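PDB 5ZCY: protein translation factor SUI1 homolog from Pyrococcus horikoshii, which probably acts as a translation initiation factor of the SUI1 family, the archaeal counterpart of eukaryotic eIF1, in protein synthesis. Local coordinates for residues Y27-R32 / N69-L74. Sequence-based numbering, arbitrary orientation.
Sequences YIERAR and NGRIEL
Tyr27 sends its hydroxyl across strand 36-41 to Arg71: Arg71 NH1 lies 3.0 Å from Tyr27 OH, but the strongly bent N-H path makes this a weak hydrogen bond, and the stronger partner of the hydroxyl is Glu41. A long, rigid phenol suits the place because it reaches over the strand and ends in a polar atom. Two residues on, on the same face of the sheet, Glu29 CG stands anti to the carbonyl carbon (chi1 -76°) and the chain runs out extended, bringing two carboxylate oxygens to the guanidinium, which grips them end-on. Arg71 NH1 meets Glu29 OE2 at 2.9 Å, nearly straight and in the guanidinium plane, while Arg71 NH2 meets Glu29 OE1 at 3.0 Å. The two planes are turned 52° apart, so this grip is twisted. Arginine's several N-H donors also let NH2 bind Glu73 OE2 from above that carboxylate, and Lys37 pairs with Glu73 OE1. A leucine in place of Arg71 would probably leave the neighbouring carboxylates of Glu29 and Glu73 without the positive charge they share. Glu29, Arg71 and Glu73 thus form a cross-strand salt-bridge network on the SUI1 beta-sheet, linking strands 24-30 and 71-75 on the face turned away from helix 50-61.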
loop_
_atom_site.group_PDB
_atom_site.type_symbol
_atom_site.label_atom_id
_atom_site.label_comp_id
_atom_site.label_asym_id
_atom_site.label_seq_id
_atom_site.Cartn_x
_atom_site.Cartn_y
_atom_site.Cartn_z
ATOM N N TYR A 27 -1.666 -5.445 -4.095
ATOM C CA TYR A 27 -1.418 -6.499 -5.106
ATOM C C TYR A 27 -0.079 -6.253 -5.750
ATOM O O TYR A 27 0.486 -5.225 -5.537
ATOM C CB TYR A 27 -2.514 -6.518 -6.118
ATOM C CG TYR A 27 -2.831 -5.270 -6.889
ATOM C CD1 TYR A 27 -3.718 -4.350 -6.410
ATOM C CD2 TYR A 27 -2.238 -4.978 -8.138
ATOM C CE1 TYR A 27 -4.057 -3.170 -7.105
ATOM C CE2 TYR A 27 -2.525 -3.813 -8.787
ATOM C CZ TYR A 27 -3.462 -2.917 -8.315
ATOM O OH TYR A 27 -3.845 -1.748 -8.912
ATOM N N ILE A 28 0.384 -7.153 -6.593
ATOM C CA ILE A 28 1.715 -7.039 -7.195
ATOM C C ILE A 28 1.578 -6.762 -8.628
ATOM O O ILE A 28 0.672 -7.287 -9.329
ATOM C CB ILE A 28 2.462 -8.375 -7.085
ATOM C CG1 ILE A 28 2.649 -8.778 -5.683
ATOM C CG2 ILE A 28 3.737 -8.352 -7.947
ATOM C CD1 ILE A 28 3.438 -7.770 -4.940
ATOM N N GLU A 29 2.423 -5.878 -9.149
ATOM C CA GLU A 29 2.597 -5.612 -10.610
ATOM C C GLU A 29 4.053 -5.915 -10.946
ATOM O O GLU A 29 4.962 -5.960 -10.117
ATOM C CB GLU A 29 2.261 -4.187 -11.009
ATOM C CG GLU A 29 0.756 -3.890 -11.068
ATOM C CD GLU A 29 0.354 -2.504 -11.505
ATOM O OE1 GLU A 29 1.201 -1.598 -11.567
ATOM O OE2 GLU A 29 -0.922 -2.279 -11.732
ATOM N N ARG A 30 4.244 -6.153 -12.248
ATOM C CA ARG A 30 5.607 -6.474 -12.761
ATOM C C ARG A 30 6.392 -5.256 -12.880
ATOM O O ARG A 30 5.914 -4.158 -13.156
ATOM C CB ARG A 30 5.562 -6.997 -14.201
ATOM C CG ARG A 30 4.639 -8.065 -14.456
ATOM C CD ARG A 30 4.723 -9.152 -13.516
ATOM N NE ARG A 30 6.057 -9.608 -13.318
ATOM C CZ ARG A 30 6.400 -10.619 -12.487
ATOM N NH1 ARG A 30 5.486 -11.203 -11.789
ATOM N NH2 ARG A 30 7.666 -11.013 -12.313
ATOM N N ALA A 31 7.703 -5.432 -12.537
ATOM C CA ALA A 31 8.724 -4.453 -12.811
ATOM C C ALA A 31 9.688 -5.097 -13.800
ATOM O O ALA A 31 9.646 -6.280 -14.115
ATOM C CB ALA A 31 9.381 -3.939 -11.550
ATOM N N ARG A 32 10.675 -4.347 -14.207
ATOM C CA ARG A 32 11.651 -4.942 -15.141
ATOM C C ARG A 32 12.718 -5.744 -14.489
ATOM O O ARG A 32 12.984 -5.598 -13.264
ATOM C CB ARG A 32 12.294 -3.844 -16.009
ATOM C CG ARG A 32 11.285 -3.190 -17.030
ATOM C CD ARG A 32 11.819 -1.985 -17.671
ATOM N NE ARG A 32 12.939 -2.256 -18.541
ATOM C CZ ARG A 32 13.636 -1.272 -19.125
ATOM N NH1 ARG A 32 13.284 -0.007 -18.897
ATOM N NH2 ARG A 32 14.606 -1.535 -19.934
ATOM N N ASN A 69 -1.228 8.756 -9.414
ATOM C CA ASN A 69 -2.494 8.315 -9.963
ATOM C C ASN A 69 -3.380 7.601 -8.934
ATOM O O ASN A 69 -4.088 6.655 -9.275
ATOM C CB ASN A 69 -2.279 7.464 -11.221
ATOM C CG ASN A 69 -1.509 8.213 -12.320
ATOM O OD1 ASN A 69 -1.658 9.409 -12.457
ATOM N ND2 ASN A 69 -0.678 7.501 -13.078
ATOM N N GLY A 70 -3.373 8.096 -7.702
ATOM C CA GLY A 70 -4.226 7.583 -6.679
ATOM C C GLY A 70 -3.824 6.261 -6.015
ATOM O O GLY A 70 -4.554 5.657 -5.233
ATOM N N ARG A 71 -2.581 5.885 -6.303
ATOM C CA ARG A 71 -2.059 4.622 -5.804
ATOM C C ARG A 71 -0.676 4.819 -5.213
ATOM O O ARG A 71 0.005 5.751 -5.555
ATOM C CB ARG A 71 -1.871 3.605 -6.912
ATOM C CG ARG A 71 -3.028 3.441 -7.888
ATOM C CD ARG A 71 -2.824 2.232 -8.791
ATOM N NE ARG A 71 -1.528 2.122 -9.461
ATOM C CZ ARG A 71 -1.146 1.070 -10.235
ATOM N NH1 ARG A 71 -1.980 0.050 -10.407
ATOM N NH2 ARG A 71 0.049 1.041 -10.779
ATOM N N ILE A 72 -0.270 3.959 -4.267
ATOM C CA ILE A 72 1.098 3.919 -3.813
ATOM C C ILE A 72 1.746 2.694 -4.455
ATOM O O ILE A 72 1.158 1.622 -4.489
ATOM C CB ILE A 72 1.161 3.793 -2.304
ATOM C CG1 ILE A 72 0.521 5.087 -1.648
ATOM C CG2 ILE A 72 2.571 3.528 -1.777
ATOM C CD1 ILE A 72 0.341 5.041 -0.174
ATOM N N GLU A 73 2.954 2.902 -4.969
ATOM C CA GLU A 73 3.782 1.844 -5.558
ATOM C C GLU A 73 5.027 1.691 -4.787
ATOM O O GLU A 73 5.741 2.687 -4.525
ATOM C CB GLU A 73 4.086 2.122 -7.045
ATOM C CG GLU A 73 2.921 2.484 -7.874
ATOM C CD GLU A 73 3.235 2.464 -9.401
ATOM O OE1 GLU A 73 4.360 2.109 -9.770
ATOM O OE2 GLU A 73 2.292 2.869 -10.152
ATOM N N LEU A 74 5.353 0.496 -4.357
ATOM C CA LEU A 74 6.563 0.176 -3.600
ATOM C C LEU A 74 7.431 -0.797 -4.354
ATOM O O LEU A 74 6.912 -1.774 -4.939
ATOM C CB LEU A 74 6.283 -0.439 -2.230
ATOM C CG LEU A 74 5.377 0.399 -1.336
ATOM C CD1 LEU A 74 5.012 -0.340 -0.092
ATOM C CD2 LEU A 74 6.048 1.708 -0.958
#